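Local coordinates for protein sensor histidine kinase PdtaS (Mycobacterium tuberculosis, PDB 2YKF) that probably senses cyclic di-GMP through its GAF and PAS-like sensor region and autophosphorylates on histidine, signalling nutrient deprivation in the PdtaR/PdtaS two-component system, at residues 8-13 with 54-59; 181-186 with 275-280. All blocks are in the same frame, centred on the assembly; numbering follows the deposited sequence. Where two conformers were deposited one is given.

Contact 1: 8-13 with 54-59; sequences DLLAEH and VCVAQC
L9 reaches from helix 8-13 onto strand 54-59 and makes the tight part of this contact. Its CD1 lies 3.8 Å from the CA of V56, on the strand backbone, while its CB meets CG1 of V56 at 3.9 Å. That same CG1 faces L10 CD2 at 4.2 Å, so one methyl of V56 serves two successive residues of the helix.

A turn further on, H13 and V54 make the looser, partly exposed end. The two side chains cross at about a right angle; V54, with CG1 anti to its backbone N (chi1 -176°), lays CG2 over one face of the imidazole, offset toward the rim, 4.2 Å from the ring centroid in a CH-pi contact, and CG1 comes 3.8 Å from H13 CD2. E12 CG lies over the opposite face, so the ring is held between two aliphatic groups, and its ND1 is hydrogen-bonded to R48. No hydrogen bond joins helix to strand.

The two axes run nearly antiparallel (169°), 9.0 Å apart. Strand 53-59 pairs with strand 41-47, whose V46 touches both L10 and V56, while V73 from a loop packs on L9. Farther along the strand, A57 and C59 meet helix 18-38 within the GAF domain.

Contact 2: 181-186 with 275-280; sequences DGFIRL and GAAILI
Strands 183-186 and 275-280 run antiparallel, their axes 4.8 Å apart at closest approach. I184 with I278 and L186 with A276 are hydrogen-bonded pairs; F183 with L279 and R185 with A277 are non-hydrogen-bonded ones. The bond from L186 N to A276 O is short and almost straight, 2.8 Å with an angle of 172° at the hydrogen. Near the start of the ladder the N-H of I280 bonds to G182 O at 2.9 Å, from above the carbonyl plane. G182 and G275 both have backbone angles at which a side chain would run into the preceding carbonyl.

On the face with F183, the phenylalanine has CG anti to its backbone N (chi1 176°), which puts the ring beside the partner strand. L279 CD2 meets its edge, 3.7 Å from CD1, and A277 CB is 4.0 Å from CE1. R185, bent at chi2 and chi3, leans across toward the partner strand, where its NE makes weak hydrogen bonds to A276 O and to L186 O of its own strand, and G275 lies at the edge of the guanidinium.

The other face is wholly aliphatic here. I184 and I278 pack CB to CB at 4.1 Å, L186 CD1 touches I278 CD1 at 3.9 Å, and A276 sits across from L186. I280 CG2 lies against the backbone of G182. L217 covers L186 and I278, while helix 197-205 covers I184 and I280.

D181, just ahead of the strand, forms a salt bridge with R178 of the second subunit. The arrangement is the central pairing of first and last strands in the 2-1-5-4-3 antiparallel sheet of a PAS fold.

Overall arrangement
From the N terminus, the GAF domain opens with helix 6-13, and contact 1 closes a loop of 40 residues that holds helix 18-38 and strand 41-47. It lays the opening helix on a strand of the GAF sheet. The chain then completes that domain, including helix 143-161, before contact 2 opens. Contact 2 closes a longer loop of 88 residues, carrying helices and strands of the PAS-like domain, and joins that domain's first and last strands. The two loops lie in series, neither nesting nor crossing. Each contact joins parts of one sensor domain, first the GAF, then the PAS-like; their centres are 31 Å apart, on opposite sides of the chain's centre.

Contact 1: 8-13 with 54-59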
ATOM      1  N   ASP A   8      -4.993   1.169  25.309  1.00 43.16           N
ATOM      2  CA  ASP A   8      -6.117   1.063  26.288  1.00 45.51           C
ATOM      3  C   ASP A   8      -6.388  -0.384  26.637  1.00 44.56           C
ATOM      4  O   ASP A   8      -6.536  -0.714  27.828  1.00 44.06           O
ATOM      5  CB  ASP A   8      -7.405   1.811  25.845  1.00 47.40           C
ATOM      6  CG  ASP A   8      -7.157   3.307  25.563  1.00 53.16           C
ATOM      7  OD1 ASP A   8      -6.202   3.895  26.166  1.00 58.11           O
ATOM      8  OD2 ASP A   8      -7.894   3.887  24.716  1.00 60.54           O
ATOM      9  N   LEU A   9      -6.396  -1.265  25.628  1.00 42.96           N
ATOM     10  CA  LEU A   9      -6.586  -2.690  25.864  1.00 41.79           C
ATOM     11  C   LEU A   9      -5.513  -3.356  26.694  1.00 42.62           C
ATOM     12  O   LEU A   9      -5.831  -4.150  27.583  1.00 42.66           O
ATOM     13  CB  LEU A   9      -6.769  -3.457  24.555  1.00 41.49           C
ATOM     14  CG  LEU A   9      -8.094  -3.120  23.836  1.00 42.28           C
ATOM     15  CD1 LEU A   9      -8.264  -3.975  22.575  1.00 43.16           C
ATOM     16  CD2 LEU A   9      -9.343  -3.210  24.752  1.00 39.95           C
ATOM     17  N   LEU A  10      -4.234  -3.058  26.413  1.00 41.29           N
ATOM     18  CA  LEU A  10      -3.149  -3.654  27.202  1.00 41.48           C
ATOM     19  C   LEU A  10      -3.167  -3.146  28.688  1.00 41.82           C
ATOM     20  O   LEU A  10      -2.851  -3.890  29.592  1.00 41.04           O
ATOM     21  CB  LEU A  10      -1.771  -3.403  26.528  1.00 41.27           C
ATOM     22  CG  LEU A  10      -1.521  -3.982  25.128  1.00 37.61           C
ATOM     23  CD1 LEU A  10      -0.136  -3.517  24.582  1.00 36.11           C
ATOM     24  CD2 LEU A  10      -1.581  -5.436  25.188  1.00 35.82           C
ATOM     25  N   ALA A  11      -3.523  -1.879  28.913  1.00 44.47           N
ATOM     26  CA  ALA A  11      -3.635  -1.341  30.284  1.00 47.16           C
ATOM     27  C   ALA A  11      -4.794  -1.974  31.060  1.00 49.51           C
ATOM     28  O   ALA A  11      -4.647  -2.336  32.220  1.00 50.84           O
ATOM     29  CB  ALA A  11      -3.752   0.168  30.290  1.00 48.07           C
ATOM     30  N   GLU A  12      -5.932  -2.119  30.399  1.00 51.04           N
ATOM     31  CA  GLU A  12      -7.100  -2.724  30.989  1.00 51.88           C
ATOM     32  C   GLU A  12      -6.877  -4.170  31.357  1.00 50.95           C
ATOM     33  O   GLU A  12      -7.107  -4.555  32.510  1.00 52.23           O
ATOM     34  CB  GLU A  12      -8.271  -2.631  30.023  1.00 52.03           C
ATOM     35  CG  GLU A  12      -9.495  -3.383  30.504  1.00 58.37           C
ATOM     36  CD  GLU A  12     -10.172  -2.682  31.671  1.00 63.68           C
ATOM     37  OE1 GLU A  12     -10.075  -1.420  31.766  1.00 65.29           O
ATOM     38  OE2 GLU A  12     -10.793  -3.395  32.493  1.00 66.19           O
ATOM     39  N   HIS A  13      -6.431  -4.973  30.390  1.00 49.18           N
ATOM     40  CA  HIS A  13      -6.442  -6.438  30.518  1.00 47.83           C
ATOM     41  C   HIS A  13      -5.141  -7.090  30.914  1.00 47.22           C
ATOM     42  O   HIS A  13      -5.081  -8.289  31.079  1.00 47.87           O
ATOM     43  CB  HIS A  13      -6.894  -7.069  29.202  1.00 47.89           C
ATOM     44  CG  HIS A  13      -8.291  -6.693  28.810  1.00 48.88           C
ATOM     45  ND1 HIS A  13      -9.399  -7.137  29.503  1.00 47.73           N
ATOM     46  CD2 HIS A  13      -8.764  -5.902  27.814  1.00 49.76           C
ATOM     47  CE1 HIS A  13     -10.497  -6.655  28.936  1.00 48.51           C
ATOM     48  NE2 HIS A  13     -10.141  -5.904  27.908  1.00 48.57           N
ATOM     49  N   VAL A  54      -7.551 -12.166  25.109  1.00 37.17           N
ATOM     50  CA  VAL A  54      -8.103 -10.961  24.541  1.00 34.52           C
ATOM     51  C   VAL A  54      -7.412 -10.652  23.210  1.00 33.64           C
ATOM     52  O   VAL A  54      -6.146 -10.627  23.126  1.00 30.95           O
ATOM     53  CB  VAL A  54      -7.839  -9.791  25.500  1.00 35.64           C
ATOM     54  CG1 VAL A  54      -8.487  -8.497  24.997  1.00 33.62           C
ATOM     55  CG2 VAL A  54      -8.313 -10.163  26.910  1.00 37.89           C
ATOM     56  N   CYS A  55      -8.210 -10.446  22.161  1.00 32.53           N
ATOM     57  CA  CYS A  55      -7.625  -9.947  20.875  1.00 30.66           C
ATOM     58  C   CYS A  55      -7.474  -8.418  20.981  1.00 29.69           C
ATOM     59  O   CYS A  55      -8.469  -7.674  21.220  1.00 28.94           O
ATOM     60  CB  CYS A  55      -8.498 -10.306  19.672  1.00 31.52           C
ATOM     61  SG  CYS A  55      -7.885  -9.568  18.085  1.00 32.36           S
ATOM     62  N   VAL A  56      -6.236  -7.924  20.817  1.00 28.92           N
ATOM     63  CA  VAL A  56      -5.951  -6.526  21.079  1.00 26.16           C
ATOM     64  C   VAL A  56      -5.575  -5.777  19.768  1.00 27.26           C
ATOM     65  O   VAL A  56      -5.454  -4.568  19.813  1.00 25.11           O
ATOM     66  CB  VAL A  56      -4.791  -6.313  22.113  1.00 27.37           C
ATOM     67  CG1 VAL A  56      -5.191  -6.832  23.553  1.00 29.15           C
ATOM     68  CG2 VAL A  56      -3.559  -7.057  21.640  1.00 27.80           C
ATOM     69  N   ALA A  57      -5.442  -6.482  18.643  1.00 26.61           N
ATOM     70  CA  ALA A  57      -5.103  -5.813  17.364  1.00 26.49           C
ATOM     71  C   ALA A  57      -5.356  -6.755  16.263  1.00 26.81           C
ATOM     72  O   ALA A  57      -5.391  -7.991  16.468  1.00 27.35           O
ATOM     73  CB  ALA A  57      -3.620  -5.292  17.303  1.00 25.35           C
ATOM     74  N   GLN A  58      -5.550  -6.189  15.056  1.00 24.87           N
ATOM     75  CA  GLN A  58      -5.868  -6.987  13.929  1.00 24.87           C
ATOM     76  C   GLN A  58      -5.337  -6.276  12.672  1.00 26.05           C
ATOM     77  O   GLN A  58      -5.408  -5.011  12.580  1.00 22.93           O
ATOM     78  CB  GLN A  58      -7.404  -7.039  13.831  1.00 26.35           C
ATOM     79  CG  GLN A  58      -7.936  -7.700  12.495  1.00 28.82           C
ATOM     80  CD  GLN A  58      -9.468  -7.838  12.559  1.00 32.74           C
ATOM     81  OE1 GLN A  58     -10.099  -7.310  13.471  1.00 32.84           O
ATOM     82  NE2 GLN A  58     -10.048  -8.555  11.613  1.00 33.23           N
ATOM     83  N   CYS A  59      -4.813  -7.014  11.738  1.00 23.04           N
ATOM     84  CA  CYS A  59      -4.418  -6.442  10.446  0.50 25.56           C
ATOM     85  C   CYS A  59      -4.997  -7.239   9.289  1.00 26.52           C
ATOM     86  O   CYS A  59      -5.068  -8.471   9.376  1.00 29.54           O
ATOM     87  CB  CYS A  59      -2.879  -6.435  10.337  0.50 26.14           C
ATOM     88  SG  CYS A  59      -2.178  -5.341   9.067  0.50 24.09           S
TER

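Contact 2: 181-186 with 275-280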
ATOM      1  N   ASP A 181       5.018  -2.112  -3.503  1.00 23.94           N
ATOM      2  CA  ASP A 181       5.792  -1.085  -4.218  1.00 23.92           C
ATOM      3  C   ASP A 181       7.061  -1.604  -4.888  1.00 23.81           C
ATOM      4  O   ASP A 181       7.512  -1.046  -5.899  1.00 23.87           O
ATOM      5  CB  ASP A 181       6.131   0.111  -3.286  1.00 22.81           C
ATOM      6  CG  ASP A 181       4.863   0.828  -2.767  1.00 24.80           C
ATOM      7  OD1 ASP A 181       3.791   0.825  -3.452  1.00 26.50           O
ATOM      8  OD2 ASP A 181       4.917   1.412  -1.666  1.00 24.27           O
ATOM      9  N   GLY A 182       7.728  -2.588  -4.272  1.00 23.48           N
ATOM     10  CA  GLY A 182       8.981  -3.091  -4.854  1.00 22.20           C
ATOM     11  C   GLY A 182       9.678  -3.916  -3.746  1.00 25.00           C
ATOM     12  O   GLY A 182       9.831  -3.443  -2.620  1.00 24.46           O
ATOM     13  N   PHE A 183      10.076  -5.123  -4.074  1.00 24.06           N
ATOM     14  CA  PHE A 183      10.607  -6.029  -3.047  1.00 25.52           C
ATOM     15  C   PHE A 183      11.843  -6.679  -3.601  1.00 25.51           C
ATOM     16  O   PHE A 183      11.810  -7.171  -4.769  1.00 26.58           O
ATOM     17  CB  PHE A 183       9.595  -7.140  -2.756  1.00 26.32           C
ATOM     18  CG  PHE A 183      10.111  -8.176  -1.781  1.00 25.64           C
ATOM     19  CD1 PHE A 183      10.125  -7.920  -0.463  1.00 24.22           C
ATOM     20  CD2 PHE A 183      10.680  -9.365  -2.242  1.00 31.39           C
ATOM     21  CE1 PHE A 183      10.606  -8.903   0.477  1.00 27.92           C
ATOM     22  CE2 PHE A 183      11.183 -10.307  -1.359  1.00 26.34           C
ATOM     23  CZ  PHE A 183      11.153 -10.077  -0.000  1.00 27.01           C
ATOM     24  N   ILE A 184      12.924  -6.699  -2.801  1.00 25.81           N
ATOM     25  CA  ILE A 184      14.225  -7.335  -3.195  1.00 27.46           C
ATOM     26  C   ILE A 184      14.693  -8.229  -2.038  1.00 27.50           C
ATOM     27  O   ILE A 184      14.636  -7.802  -0.880  1.00 27.08           O
ATOM     28  CB  ILE A 184      15.300  -6.261  -3.377  1.00 29.43           C
ATOM     29  CG1 ILE A 184      15.092  -5.521  -4.705  1.00 30.20           C
ATOM     30  CG2 ILE A 184      16.746  -6.852  -3.417  1.00 31.06           C
ATOM     31  CD1 ILE A 184      15.834  -4.179  -4.831  1.00 33.41           C
ATOM     32  N   ARG A 185      15.090  -9.471  -2.330  1.00 27.39           N
ATOM     33  CA  ARG A 185      15.666 -10.324  -1.306  0.50 28.81           C
ATOM     34  C   ARG A 185      17.168 -10.407  -1.581  1.00 27.79           C
ATOM     35  O   ARG A 185      17.574 -10.721  -2.701  1.00 28.09           O
ATOM     36  CB  ARG A 185      15.003 -11.701  -1.293  0.50 28.33           C
ATOM     37  CG  ARG A 185      15.597 -12.683  -0.290  0.50 32.98           C
ATOM     38  CD  ARG A 185      15.335 -12.252   1.124  0.50 38.79           C
ATOM     39  NE  ARG A 185      16.478 -12.573   1.978  0.50 46.66           N
ATOM     40  CZ  ARG A 185      16.680 -13.753   2.552  0.50 48.36           C
ATOM     41  NH1 ARG A 185      15.800 -14.732   2.389  0.50 50.29           N
ATOM     42  NH2 ARG A 185      17.748 -13.945   3.312  0.50 47.88           N
ATOM     43  N   LEU A 186      17.980 -10.075  -0.561  1.00 29.24           N
ATOM     44  CA  LEU A 186      19.457 -10.205  -0.705  1.00 31.35           C
ATOM     45  C   LEU A 186      19.916 -11.423   0.097  1.00 32.21           C
ATOM     46  O   LEU A 186      19.434 -11.643   1.171  1.00 32.64           O
ATOM     47  CB  LEU A 186      20.192  -9.002  -0.112  1.00 31.41           C
ATOM     48  CG  LEU A 186      20.014  -7.616  -0.673  1.00 33.45           C
ATOM     49  CD1 LEU A 186      21.173  -6.728  -0.113  1.00 30.92           C
ATOM     50  CD2 LEU A 186      20.063  -7.707  -2.203  1.00 32.91           C
ATOM     51  N   GLY A 275      20.947 -12.663   5.267  1.00 34.95           N
ATOM     52  CA  GLY A 275      20.708 -11.640   4.273  1.00 31.43           C
ATOM     53  C   GLY A 275      19.760 -10.529   4.751  1.00 30.05           C
ATOM     54  O   GLY A 275      19.787 -10.096   5.936  1.00 28.63           O
ATOM     55  N   ALA A 276      18.925 -10.050   3.813  1.00 28.70           N
ATOM     56  CA  ALA A 276      18.137  -8.856   4.038  1.00 27.17           C
ATOM     57  C   ALA A 276      16.976  -8.737   3.055  1.00 27.90           C
ATOM     58  O   ALA A 276      16.999  -9.314   1.975  1.00 26.24           O
ATOM     59  CB  ALA A 276      19.012  -7.551   3.973  1.00 28.04           C
ATOM     60  N   ALA A 277      15.948  -7.997   3.471  1.00 28.15           N
ATOM     61  CA  ALA A 277      14.845  -7.633   2.542  1.00 28.73           C
ATOM     62  C   ALA A 277      15.038  -6.149   2.337  1.00 29.19           C
ATOM     63  O   ALA A 277      15.490  -5.446   3.255  1.00 30.37           O
ATOM     64  CB  ALA A 277      13.446  -7.948   3.164  1.00 27.18           C
ATOM     65  N   ILE A 278      14.742  -5.682   1.126  1.00 27.97           N
ATOM     66  CA  ILE A 278      14.749  -4.299   0.828  1.00 26.89           C
ATOM     67  C   ILE A 278      13.438  -3.983   0.137  1.00 25.74           C
ATOM     68  O   ILE A 278      13.078  -4.597  -0.891  1.00 25.89           O
ATOM     69  CB  ILE A 278      15.970  -3.908  -0.062  1.00 28.41           C
ATOM     70  CG1 ILE A 278      17.283  -4.232   0.714  1.00 34.87           C
ATOM     71  CG2 ILE A 278      15.940  -2.406  -0.497  1.00 27.58           C
ATOM     72  CD1 ILE A 278      18.500  -3.858  -0.011  1.00 42.24           C
ATOM     73  N   LEU A 279      12.755  -2.978   0.654  1.00 24.09           N
ATOM     74  CA  LEU A 279      11.532  -2.499  -0.042  1.00 26.04           C
ATOM     75  C   LEU A 279      11.872  -1.205  -0.739  1.00 26.64           C
ATOM     76  O   LEU A 279      12.673  -0.413  -0.246  1.00 27.65           O
ATOM     77  CB  LEU A 279      10.416  -2.266   0.948  1.00 26.15           C
ATOM     78  CG  LEU A 279      10.252  -3.400   1.975  1.00 29.14           C
ATOM     79  CD1 LEU A 279       9.184  -2.901   2.938  1.00 30.00           C
ATOM     80  CD2 LEU A 279       9.807  -4.635   1.276  1.00 31.67           C
ATOM     81  N   ILE A 280      11.349  -1.038  -1.938  1.00 27.11           N
ATOM     82  CA  ILE A 280      11.654   0.169  -2.724  1.00 25.68           C
ATOM     83  C   ILE A 280      10.402   0.737  -3.331  1.00 24.68           C
ATOM     84  O   ILE A 280       9.526   0.008  -3.734  1.00 23.07           O
ATOM     85  CB  ILE A 280      12.752  -0.099  -3.785  1.00 27.04           C
ATOM     86  CG1 ILE A 280      13.083   1.172  -4.605  1.00 26.69           C
ATOM     87  CG2 ILE A 280      12.389  -1.250  -4.704  1.00 27.26           C
ATOM     88  CD1 ILE A 280      14.249   0.903  -5.617  1.00 28.07           C
TER